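Local coordinates for protein polysaccharide deacetylase (Streptococcus pyogenes, PDB 6DQ3) that removes N-acetyl groups from the cell wall linkage unit of streptococcal rhamnopolysaccharides, as a zinc-dependent deacetylase of carbohydrate esterase family 4, at residues Y50-E55 and E65-K70; V7-L12 and R59-N64; D132-H137 and A171-R176; V194-G199 and L210-I215. All coordinates share one frame; numbering follows the deposited sequence.

Contact 1 (Y50-E55 and E65-K70); sequences YFLSPE and ELPAKK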
# COMPACT_ATOMS: atom_id res chain seq x y z
N TYR A 50 13.69 -6.59 6.11
CA TYR A 50 13.76 -6.58 4.65
C TYR A 50 12.46 -6.00 4.11
O TYR A 50 11.38 -6.47 4.47
CB TYR A 50 13.99 -8.02 4.16
CG TYR A 50 14.14 -8.21 2.66
CD1 TYR A 50 13.05 -8.13 1.81
CD2 TYR A 50 15.38 -8.53 2.11
CE1 TYR A 50 13.19 -8.32 0.45
CE2 TYR A 50 15.52 -8.73 0.75
CZ TYR A 50 14.43 -8.62 -0.08
OH TYR A 50 14.58 -8.82 -1.43
N PHE A 51 12.57 -4.98 3.27
CA PHE A 51 11.41 -4.26 2.76
C PHE A 51 10.99 -4.85 1.42
O PHE A 51 11.74 -4.81 0.45
CB PHE A 51 11.73 -2.77 2.63
CG PHE A 51 12.09 -2.12 3.93
CD1 PHE A 51 11.11 -1.70 4.80
CD2 PHE A 51 13.42 -1.92 4.28
CE1 PHE A 51 11.43 -1.11 6.01
CE2 PHE A 51 13.75 -1.33 5.48
CZ PHE A 51 12.76 -0.92 6.35
N LEU A 52 9.77 -5.37 1.37
CA LEU A 52 9.33 -6.16 0.23
C LEU A 52 8.65 -5.32 -0.84
O LEU A 52 8.00 -4.31 -0.55
CB LEU A 52 8.35 -7.25 0.69
CG LEU A 52 8.82 -8.16 1.82
CD1 LEU A 52 7.60 -8.82 2.47
CD2 LEU A 52 9.79 -9.19 1.29
N SER A 53 8.79 -5.77 -2.10
CA SER A 53 7.97 -5.32 -3.22
C SER A 53 6.73 -6.19 -3.34
O SER A 53 6.68 -7.30 -2.78
CB SER A 53 8.77 -5.39 -4.51
OG SER A 53 8.91 -6.75 -4.91
N PRO A 54 5.71 -5.74 -4.08
CA PRO A 54 4.53 -6.61 -4.29
C PRO A 54 4.89 -7.98 -4.86
O PRO A 54 4.36 -9.00 -4.40
CB PRO A 54 3.66 -5.79 -5.26
CG PRO A 54 4.07 -4.35 -5.04
CD PRO A 54 5.55 -4.41 -4.71
N GLU A 55 5.78 -8.01 -5.85
CA GLU A 55 6.19 -9.28 -6.45
C GLU A 55 6.77 -10.23 -5.41
O GLU A 55 6.54 -11.44 -5.47
CB GLU A 55 7.20 -9.01 -7.57
CG GLU A 55 6.62 -8.40 -8.85
CD GLU A 55 6.36 -6.89 -8.78
OE1 GLU A 55 6.84 -6.22 -7.85
OE2 GLU A 55 5.66 -6.38 -9.68
N GLU A 65 7.74 -19.11 1.74
CA GLU A 65 9.12 -18.92 2.17
C GLU A 65 9.42 -17.42 2.17
O GLU A 65 9.02 -16.70 1.26
CB GLU A 65 10.10 -19.68 1.28
CG GLU A 65 9.97 -19.42 -0.22
CD GLU A 65 10.76 -20.40 -1.06
OE1 GLU A 65 11.37 -21.33 -0.49
OE2 GLU A 65 10.78 -20.24 -2.30
N LEU A 66 10.11 -16.97 3.20
CA LEU A 66 10.43 -15.55 3.29
C LEU A 66 11.86 -15.30 2.84
O LEU A 66 12.75 -16.13 3.06
CB LEU A 66 10.24 -15.02 4.71
CG LEU A 66 8.84 -15.17 5.31
CD1 LEU A 66 8.80 -14.63 6.74
CD2 LEU A 66 7.78 -14.47 4.47
N PRO A 67 12.14 -14.16 2.19
CA PRO A 67 13.52 -13.87 1.78
C PRO A 67 14.43 -13.46 2.93
O PRO A 67 15.65 -13.34 2.72
CB PRO A 67 13.35 -12.72 0.78
CG PRO A 67 12.10 -12.02 1.21
CD PRO A 67 11.19 -13.12 1.75
N ALA A 68 13.89 -13.26 4.13
CA ALA A 68 14.69 -12.90 5.29
C ALA A 68 13.90 -13.31 6.53
O ALA A 68 12.72 -13.66 6.45
CB ALA A 68 15.01 -11.40 5.32
N LYS A 69 14.56 -13.27 7.68
CA LYS A 69 13.87 -13.59 8.93
C LYS A 69 12.80 -12.55 9.23
O LYS A 69 11.69 -12.89 9.65
CB LYS A 69 14.87 -13.70 10.08
CG LYS A 69 15.70 -14.97 10.06
CD LYS A 69 16.72 -14.99 11.19
CE LYS A 69 17.68 -16.16 11.07
NZ LYS A 69 18.74 -16.12 12.13
N LYS A 70 13.10 -11.27 9.02
CA LYS A 70 12.15 -10.19 9.26
C LYS A 70 11.84 -9.48 7.95
O LYS A 70 12.75 -8.99 7.27
CB LYS A 70 12.69 -9.21 10.30
CG LYS A 70 13.16 -9.91 11.56
CD LYS A 70 13.33 -8.94 12.70
CE LYS A 70 14.08 -9.58 13.85
NZ LYS A 70 14.86 -8.56 14.60

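Contact 2 (V7-L12 and R59-N64); sequences VKIPIL and RALSNN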
# COMPACT_ATOMS: atom_id res chain seq x y z
N VAL A 7 3.74 -18.96 6.31
CA VAL A 7 4.48 -17.73 6.60
C VAL A 7 3.50 -16.60 6.87
O VAL A 7 2.36 -16.59 6.39
CB VAL A 7 5.44 -17.36 5.44
CG1 VAL A 7 6.51 -18.42 5.27
CG2 VAL A 7 4.65 -17.13 4.16
N LYS A 8 3.96 -15.61 7.64
CA LYS A 8 3.20 -14.41 7.93
C LYS A 8 4.02 -13.19 7.53
O LYS A 8 5.25 -13.20 7.59
CB LYS A 8 2.82 -14.36 9.41
CG LYS A 8 1.74 -15.37 9.81
CD LYS A 8 1.60 -15.46 11.32
CE LYS A 8 0.50 -16.44 11.71
NZ LYS A 8 0.44 -16.62 13.18
N ILE A 9 3.32 -12.15 7.10
CA ILE A 9 3.96 -10.93 6.61
C ILE A 9 3.20 -9.73 7.15
O ILE A 9 2.00 -9.58 6.87
CB ILE A 9 3.99 -10.90 5.08
CG1 ILE A 9 4.85 -12.03 4.52
CG2 ILE A 9 4.51 -9.55 4.58
CD1 ILE A 9 4.84 -12.12 3.00
N PRO A 10 3.84 -8.85 7.93
CA PRO A 10 3.17 -7.59 8.30
C PRO A 10 3.10 -6.65 7.11
O PRO A 10 4.11 -6.35 6.47
CB PRO A 10 4.06 -7.03 9.42
CG PRO A 10 5.42 -7.61 9.14
CD PRO A 10 5.18 -8.98 8.53
N ILE A 11 1.89 -6.20 6.81
CA ILE A 11 1.63 -5.27 5.71
C ILE A 11 1.15 -3.98 6.35
O ILE A 11 -0.01 -3.88 6.76
CB ILE A 11 0.60 -5.82 4.72
CG1 ILE A 11 1.04 -7.17 4.14
CG2 ILE A 11 0.38 -4.81 3.59
CD1 ILE A 11 -0.06 -7.83 3.34
N LEU A 12 2.04 -2.99 6.45
CA LEU A 12 1.70 -1.75 7.12
C LEU A 12 0.90 -0.86 6.18
O LEU A 12 1.22 -0.72 5.00
CB LEU A 12 2.96 -1.03 7.58
CG LEU A 12 3.89 -1.84 8.49
CD1 LEU A 12 5.03 -0.95 9.00
CD2 LEU A 12 3.14 -2.48 9.64
N ARG A 59 5.40 -13.97 -4.25
CA ARG A 59 6.27 -15.14 -4.25
C ARG A 59 6.32 -15.78 -2.87
O ARG A 59 6.21 -17.00 -2.72
CB ARG A 59 7.67 -14.76 -4.72
CG ARG A 59 7.87 -14.86 -6.22
CD ARG A 59 9.34 -14.93 -6.59
NE ARG A 59 10.05 -13.68 -6.31
CZ ARG A 59 10.10 -12.65 -7.15
NH1 ARG A 59 9.48 -12.70 -8.32
NH2 ARG A 59 10.77 -11.55 -6.81
N ALA A 60 6.48 -14.95 -1.83
CA ALA A 60 6.63 -15.48 -0.48
C ALA A 60 5.38 -16.23 -0.05
O ALA A 60 5.46 -17.34 0.50
CB ALA A 60 6.93 -14.35 0.50
N LEU A 61 4.20 -15.64 -0.27
CA LEU A 61 2.96 -16.29 0.16
C LEU A 61 2.63 -17.50 -0.71
O LEU A 61 2.07 -18.47 -0.20
CB LEU A 61 1.82 -15.27 0.13
CG LEU A 61 1.92 -14.16 1.17
CD1 LEU A 61 0.88 -13.08 0.94
CD2 LEU A 61 1.79 -14.73 2.58
N SER A 62 2.99 -17.45 -1.99
CA SER A 62 2.68 -18.55 -2.90
C SER A 62 3.58 -19.75 -2.68
O SER A 62 3.14 -20.90 -2.83
CB SER A 62 2.80 -18.09 -4.35
OG SER A 62 1.81 -17.14 -4.69
N ASN A 63 4.86 -19.52 -2.38
CA ASN A 63 5.82 -20.59 -2.16
C ASN A 63 6.03 -20.89 -0.68
O ASN A 63 6.72 -21.86 -0.35
CB ASN A 63 7.16 -20.25 -2.82
CG ASN A 63 7.04 -19.99 -4.31
OD1 ASN A 63 6.26 -20.65 -5.00
ND2 ASN A 63 7.80 -19.03 -4.81
N ASN A 64 5.47 -20.06 0.20
CA ASN A 64 5.58 -20.22 1.65
C ASN A 64 7.04 -20.18 2.12
O ASN A 64 7.52 -21.07 2.82
CB ASN A 64 4.91 -21.51 2.12
CG ASN A 64 4.52 -21.45 3.58
OD1 ASN A 64 3.83 -20.53 4.01
ND2 ASN A 64 4.98 -22.43 4.35

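Contact 3 (D132-H137 and A171-R176); sequences DHTVNH and AYPSGR. With ZN (zinc ion), chain D; ACT (acetate ion), chain C; EDO (1,2-ethanediol), chain H.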
# COMPACT_ATOMS: atom_id res chain seq x y z
N ASP A 132 -2.66 -0.66 -7.75
CA ASP A 132 -3.98 -0.19 -8.15
C ASP A 132 -4.84 0.22 -6.97
O ASP A 132 -4.86 -0.44 -5.93
CB ASP A 132 -4.70 -1.28 -8.95
CG ASP A 132 -5.96 -0.78 -9.59
OD1 ASP A 132 -7.00 -0.73 -8.90
OD2 ASP A 132 -5.91 -0.42 -10.78
N HIS A 133 -5.56 1.34 -7.14
CA HIS A 133 -6.54 1.80 -6.16
C HIS A 133 -7.79 2.33 -6.87
O HIS A 133 -8.42 3.27 -6.39
CB HIS A 133 -5.93 2.85 -5.24
CG HIS A 133 -6.59 2.95 -3.90
ND1 HIS A 133 -7.15 1.87 -3.25
CD2 HIS A 133 -6.77 4.01 -3.08
CE1 HIS A 133 -7.65 2.26 -2.09
NE2 HIS A 133 -7.44 3.56 -1.96
N THR A 134 -8.13 1.73 -8.01
CA THR A 134 -9.27 2.04 -8.87
C THR A 134 -9.09 3.37 -9.60
O THR A 134 -8.15 4.12 -9.34
CB THR A 134 -10.60 2.08 -8.09
OG1 THR A 134 -10.71 3.32 -7.39
CG2 THR A 134 -10.72 0.91 -7.13
N VAL A 135 -10.01 3.65 -10.52
CA VAL A 135 -9.97 4.91 -11.27
C VAL A 135 -10.54 6.05 -10.44
O VAL A 135 -9.89 7.09 -10.26
CB VAL A 135 -10.73 4.77 -12.60
CG1 VAL A 135 -10.70 6.10 -13.36
CG2 VAL A 135 -10.18 3.65 -13.45
N ASN A 136 -11.75 5.88 -9.91
CA ASN A 136 -12.47 6.96 -9.26
C ASN A 136 -12.69 6.75 -7.77
O ASN A 136 -13.34 7.58 -7.13
CB ASN A 136 -13.82 7.15 -9.97
CG ASN A 136 -13.66 7.57 -11.42
OD1 ASN A 136 -13.16 8.66 -11.72
ND2 ASN A 136 -14.10 6.71 -12.34
N HIS A 137 -12.14 5.67 -7.19
CA HIS A 137 -12.25 5.40 -5.76
C HIS A 137 -13.70 5.25 -5.30
O HIS A 137 -14.08 5.81 -4.27
CB HIS A 137 -11.56 6.52 -4.96
CG HIS A 137 -11.07 6.10 -3.61
ND1 HIS A 137 -11.81 6.27 -2.46
CD2 HIS A 137 -9.89 5.57 -3.21
CE1 HIS A 137 -11.12 5.84 -1.42
NE2 HIS A 137 -9.95 5.41 -1.85
N ALA A 171 -5.61 -2.34 -3.80
CA ALA A 171 -6.18 -2.01 -2.50
C ALA A 171 -7.62 -1.55 -2.73
O ALA A 171 -7.84 -0.61 -3.50
CB ALA A 171 -5.37 -0.92 -1.79
N TYR A 172 -8.58 -2.20 -2.08
CA TYR A 172 -9.98 -1.84 -2.29
C TYR A 172 -10.29 -0.53 -1.56
O TYR A 172 -9.92 -0.38 -0.39
CB TYR A 172 -10.91 -2.95 -1.80
CG TYR A 172 -10.49 -4.29 -2.37
CD1 TYR A 172 -10.55 -4.52 -3.73
CD2 TYR A 172 -10.01 -5.30 -1.55
CE1 TYR A 172 -10.14 -5.71 -4.26
CE2 TYR A 172 -9.61 -6.50 -2.07
CZ TYR A 172 -9.68 -6.70 -3.43
OH TYR A 172 -9.28 -7.90 -3.97
N PRO A 173 -10.96 0.43 -2.21
CA PRO A 173 -11.27 1.69 -1.52
C PRO A 173 -12.06 1.46 -0.25
O PRO A 173 -13.08 0.77 -0.24
CB PRO A 173 -12.07 2.48 -2.57
CG PRO A 173 -11.52 1.98 -3.87
CD PRO A 173 -11.26 0.50 -3.65
N SER A 174 -11.56 2.03 0.84
CA SER A 174 -12.16 1.93 2.17
C SER A 174 -12.24 0.49 2.67
O SER A 174 -12.95 0.21 3.64
CB SER A 174 -13.55 2.59 2.18
OG SER A 174 -13.44 3.96 1.86
N GLY A 175 -11.49 -0.41 2.05
CA GLY A 175 -11.48 -1.79 2.46
C GLY A 175 -12.75 -2.55 2.16
O GLY A 175 -12.96 -3.63 2.71
N ARG A 176 -13.60 -2.02 1.29
CA ARG A 176 -14.91 -2.61 1.02
C ARG A 176 -14.86 -3.50 -0.21
O ARG A 176 -14.36 -3.09 -1.27
CB ARG A 176 -15.95 -1.51 0.84
CG ARG A 176 -16.12 -0.62 2.06
CD ARG A 176 -17.21 0.41 1.84
NE ARG A 176 -17.17 1.45 2.87
CZ ARG A 176 -17.98 2.50 2.90
NH1 ARG A 176 -18.89 2.67 1.95
NH2 ARG A 176 -17.87 3.40 3.87
ZN ZN D . -8.38 4.96 -0.58
C ACT C . -8.36 3.29 1.40
O ACT C . -7.42 4.12 1.47
OXT ACT C . -9.37 3.39 0.68
CH3 ACT C . -8.23 2.11 2.21
C1 EDO H . -10.72 12.63 -10.63
O1 EDO H . -11.26 13.95 -10.66
C2 EDO H . -11.82 11.61 -10.93
O2 EDO H . -11.21 10.33 -11.07
O HOH W 1 -9.21 6.49 1.05

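Contact 4 (V194-G199 and L210-I215); sequences VTTNEG and LNRIRI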
# COMPACT_ATOMS: atom_id res chain seq x y z
N VAL A 194 -5.35 -6.13 -0.92
CA VAL A 194 -5.21 -5.75 0.48
C VAL A 194 -6.48 -5.05 0.94
O VAL A 194 -7.09 -4.27 0.20
CB VAL A 194 -3.98 -4.85 0.73
CG1 VAL A 194 -2.71 -5.65 0.48
CG2 VAL A 194 -4.01 -3.60 -0.11
N THR A 195 -6.87 -5.32 2.18
CA THR A 195 -8.08 -4.83 2.81
C THR A 195 -7.69 -3.84 3.91
O THR A 195 -6.52 -3.46 4.05
CB THR A 195 -8.87 -6.00 3.38
OG1 THR A 195 -8.20 -6.48 4.55
CG2 THR A 195 -8.98 -7.14 2.35
N THR A 196 -8.68 -3.46 4.72
CA THR A 196 -8.41 -2.74 5.96
C THR A 196 -8.69 -3.59 7.20
O THR A 196 -8.78 -3.06 8.31
CB THR A 196 -9.20 -1.43 6.03
OG1 THR A 196 -10.61 -1.68 5.95
CG2 THR A 196 -8.79 -0.49 4.88
N ASN A 197 -8.84 -4.91 7.03
CA ASN A 197 -8.99 -5.82 8.17
C ASN A 197 -7.68 -5.85 8.96
O ASN A 197 -6.63 -6.17 8.40
CB ASN A 197 -9.35 -7.23 7.69
CG ASN A 197 -10.65 -7.28 6.90
OD1 ASN A 197 -11.55 -6.46 7.08
ND2 ASN A 197 -10.75 -8.26 6.01
N GLU A 198 -7.76 -5.57 10.26
CA GLU A 198 -6.55 -5.41 11.07
C GLU A 198 -5.89 -6.75 11.39
O GLU A 198 -6.55 -7.70 11.82
CB GLU A 198 -6.89 -4.67 12.36
CG GLU A 198 -5.72 -4.42 13.31
CD GLU A 198 -4.70 -3.44 12.77
OE1 GLU A 198 -5.05 -2.61 11.90
OE2 GLU A 198 -3.53 -3.49 13.21
N GLY A 199 -4.58 -6.81 11.19
CA GLY A 199 -3.79 -7.95 11.60
C GLY A 199 -2.62 -8.17 10.67
O GLY A 199 -2.50 -7.56 9.60
N LEU A 210 -5.96 -9.65 1.80
CA LEU A 210 -4.96 -9.74 2.86
C LEU A 210 -5.17 -8.70 3.95
O LEU A 210 -5.55 -7.55 3.67
CB LEU A 210 -3.56 -9.58 2.27
CG LEU A 210 -3.11 -10.64 1.27
CD1 LEU A 210 -1.90 -10.17 0.48
CD2 LEU A 210 -2.82 -11.94 2.00
N ASN A 211 -4.88 -9.09 5.19
CA ASN A 211 -4.94 -8.17 6.32
C ASN A 211 -3.87 -7.10 6.18
O ASN A 211 -2.82 -7.30 5.56
CB ASN A 211 -4.70 -8.90 7.65
CG ASN A 211 -5.76 -9.92 7.99
OD1 ASN A 211 -6.85 -9.93 7.42
ND2 ASN A 211 -5.45 -10.78 8.96
N ARG A 212 -4.11 -5.95 6.82
CA ARG A 212 -3.09 -4.92 6.96
C ARG A 212 -3.08 -4.40 8.38
O ARG A 212 -4.04 -4.54 9.13
CB ARG A 212 -3.31 -3.77 5.97
CG ARG A 212 -3.05 -4.17 4.52
CD ARG A 212 -2.82 -2.96 3.63
NE ARG A 212 -4.06 -2.27 3.29
CZ ARG A 212 -4.11 -1.15 2.56
NH1 ARG A 212 -3.00 -0.59 2.11
NH2 ARG A 212 -5.29 -0.60 2.30
N ILE A 213 -1.95 -3.80 8.76
CA ILE A 213 -1.76 -3.20 10.08
C ILE A 213 -1.88 -1.69 9.90
O ILE A 213 -1.06 -1.07 9.22
CB ILE A 213 -0.39 -3.58 10.68
CG1 ILE A 213 -0.33 -5.08 10.95
CG2 ILE A 213 -0.13 -2.76 11.94
CD1 ILE A 213 1.08 -5.61 11.13
N ARG A 214 -2.91 -1.10 10.51
CA ARG A 214 -3.12 0.33 10.40
C ARG A 214 -2.10 1.06 11.27
O ARG A 214 -1.93 0.73 12.45
CB ARG A 214 -4.54 0.72 10.82
CG ARG A 214 -4.83 2.21 10.65
CD ARG A 214 -6.22 2.60 11.16
NE ARG A 214 -7.30 2.00 10.39
CZ ARG A 214 -7.73 2.44 9.21
NH1 ARG A 214 -7.15 3.49 8.64
NH2 ARG A 214 -8.73 1.82 8.60
N ILE A 215 -1.42 2.04 10.69
CA ILE A 215 -0.45 2.85 11.42
C ILE A 215 -1.21 3.96 12.14
O ILE A 215 -1.82 4.82 11.50
CB ILE A 215 0.62 3.42 10.49
CG1 ILE A 215 1.36 2.29 9.78
CG2 ILE A 215 1.58 4.30 11.28
CD1 ILE A 215 2.07 1.32 10.70
O HOH W 2 -8.14 -1.80 1.32
O HOH W 3 -8.42 -9.54 5.17
O HOH W 4 -10.10 -0.80 9.59
O HOH W 5 -2.90 -1.14 14.16
O HOH W 6 -0.65 -7.28 7.65

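Contact 1 (Y50-E55 and E65-K70)
Tyr50 and Pro67 meet in a small, mostly apolar surface contact, where the short strand 50-51 and the turn into helix 54-63 lie against the loop that leads from that helix into strand 71-77. Pro67 crosses the tyrosine side chain at about a right angle, its CG over one face of the phenol ring in a CH-pi contact, 4.2 Å from the centroid of the Tyr50 ring. That atom sits toward the rim, nearest CE1. Pro67 CG also touches Leu52 CD2 at 3.7 Å, so that it sits in the notch between ring and leucine, on the loop side of both. The methyl of Ala68 packs on the root of the tyrosine, CB to CB at 3.7 Å between Ala68 and Tyr50. The ring can lie under the proline because CG of Tyr50 stands anti to the backbone N (chi1 -178°). Its hydroxyl is hydrogen-bonded to Glu56.

One backbone bond closes the contact: Tyr50 N donates to Lys70 O at 2.8 Å, with a nearly straight N-H...O angle of 165°. The ammonium of Lys70 leads away to a salt bridge with Glu47. Further backbone bonds join Tyr50 and Leu52 to Val72, so the Lys70 bond continues the parallel pairing with strand 71-77, while the proline and alanine shield one flank of the tyrosine at the protein surface.

Contact 2 (V7-L12 and R59-N64)
Val7, just before strand 8-14, and Asn64 bring the start of that strand against the C-terminal end of helix 54-63, their CA atoms 5.6 Å apart. The helix ends at Asn63; Asn64 is the first residue to leave helical angles, with a positive phi of 60°, and its N still makes a weak bond to Ala60 O. From Val7 the other chain runs away from the helix end, so the contact is confined to its first three residues.

The polar link uses the asparagine side chain. Asn64 OD1 accepts from Val7 N at 2.8 Å, with the donor tilted 26° from the carbonyl plane. CG of Asn64 lies anti to its own N (chi1 -158°), which carries the amide across to the valine. On the other side of that amide, ND2 bonds to Glu4 OE2 and Thr5 O, so one side chain grips three points of the N-terminal segment. Both valine methyls approach the amide oxygen from the same side, Val7 CG2 coming within 3.5 Å of Asn64 OD1.

Deeper in, contact is purely apolar. Ile9 reaches out through CD1, which meets Ala60 CB at 3.9 Å and Leu61 CG at 4.0 Å. CD2 of Leu61 touches both Ile9 CD1 and Val7 CG2, spanning the strand and the residue before it. Leu210 packs on Leu61 as well.

The last turn of helix 54-63 thus packs on the weakly bonded beginning of strand 8-14, which is paired farther along with strands 71-77 and 210-214, an arrangement consistent with the NodB-type deacetylase fold of carbohydrate esterase family 4.

Contact 3 (D132-H137 and A171-R176)
Asp132 and Ala171 pair at the ends of strands 128-132 and 169-171, Ala171 N donating to Asp132 O at 3.0 Å, before the two chains continue as loops around the zinc ion.

His133 NE2 binds the zinc ion at 2.2 Å, while ND1 of His133 donates to Ala171 O at 2.6 Å. That oxygen lies in the imidazole plane, although the donor stands 45° above the carbonyl plane. The backbone bond helps fix the ring's rotation and would probably make NE2 a stronger metal ligand. His137 completes the histidine pair, its NE2 2.1 Å from the zinc ion, and Pro173 puts its CB over the ring centre, 3.6 Å from the centroid of His137, in a CH-pi contact. The same proline meets Thr134 tip to tip, Pro173 CG against Thr134 CG2 at 3.5 Å.

Within the first loop, Asp132 OD1 takes the N-H of Thr134 in an Asx turn, and Thr134 OG1 accepts from His137 N in an ST motif, which probably helps to position the two histidines.

With Asp78, they form the Asp-His-His zinc site characteristic of carbohydrate esterase family 4 deacetylases. Acetate, probably from the crystallisation liquor, occupies this site and chelates the zinc ion through both oxygens, beside a water. Its OXT is also gripped by Ser174 N at 2.6 Å in an almost linear bond (177°), and His15 NE2 is hydrogen-bonded to the acetate.

Asp132 OD2 is held by Ser155 of helix 145-162. Tyr172 packs against helix 179-187, and Asn101 of strand 98-102 lies beside His133 and Ala171.

Contact 4 (V194-G199 and L210-I215)
Arg212 crosses Val194 at about a right angle, laying its guanidinium against the valine so that Val194 CG2 stands over the centre of one face, 3.6 Å from Arg212 CZ. At the edge of the same group, NE donates to Thr195 O at 2.8 Å in a nearly linear bond (174°), with the oxygen in the guanidinium plane. A bend at chi3 (-78°) turns the group onto this carbonyl. Its other nitrogens go elsewhere: NH2 forms a salt bridge with Asp77 and NH1 bonds to Thr75, so the arginine ties three strands together.

Leu210 O takes two donors from one residue, Thr195 N at 3.0 Å and Thr195 OG1 at the same length, the hydroxyl coming from above the carbonyl plane. That hydroxyl also accepts from Asn197 N, forming an ST turn where the chain turns a corner at Thr196. Beyond it the pairing resumes, with Arg212 N donating to Asn197 O and Gly199 N to Arg212 O. Glu198, bent at chi2, reaches over to Arg214 N, which it receives on the syn lone pair of OE1 at 3.0 Å; water bridges its OE2 to Arg214 O.

Farther out, Tyr177 holds the Asn197 amide, and Ile213 pairs with Ile11 and Met13 of strand 8-14. The whole is a parallel strand pair interrupted by a beta bulge, the register shifting by two between Val194 and Glu198, in the mixed sheet, where strand 210-214 lies between strands 192-198 and 8-14. Because Asp77 immediately precedes the zinc ligand Asp78, the pair probably helps to position the wall of the metal site.

How the contacts relate
Contacts 1 and 2 are neighbours, their centres about 7 Å apart, and share helix 54-63; Leu52 and Leu66 of contact 1 pack on Ile9 of contact 2. Contact 1 is at the surface, whereas contact 2 is buried, and each adds a single hydrogen bond to apolar packing. Contact 4, partly buried, carries the sheet inward: Ile11 of contact 2 pairs with its Ile213, and its chemistry is mainly backbone and arginine hydrogen bonding. Contact 3, buried on the opposite side of the chain's centre from contact 1, is built around metal ligands. Contacts 3 and 4 meet where Ala171 packs on Val194 and Gly175 on Thr196, joining the zinc loops to the sheet.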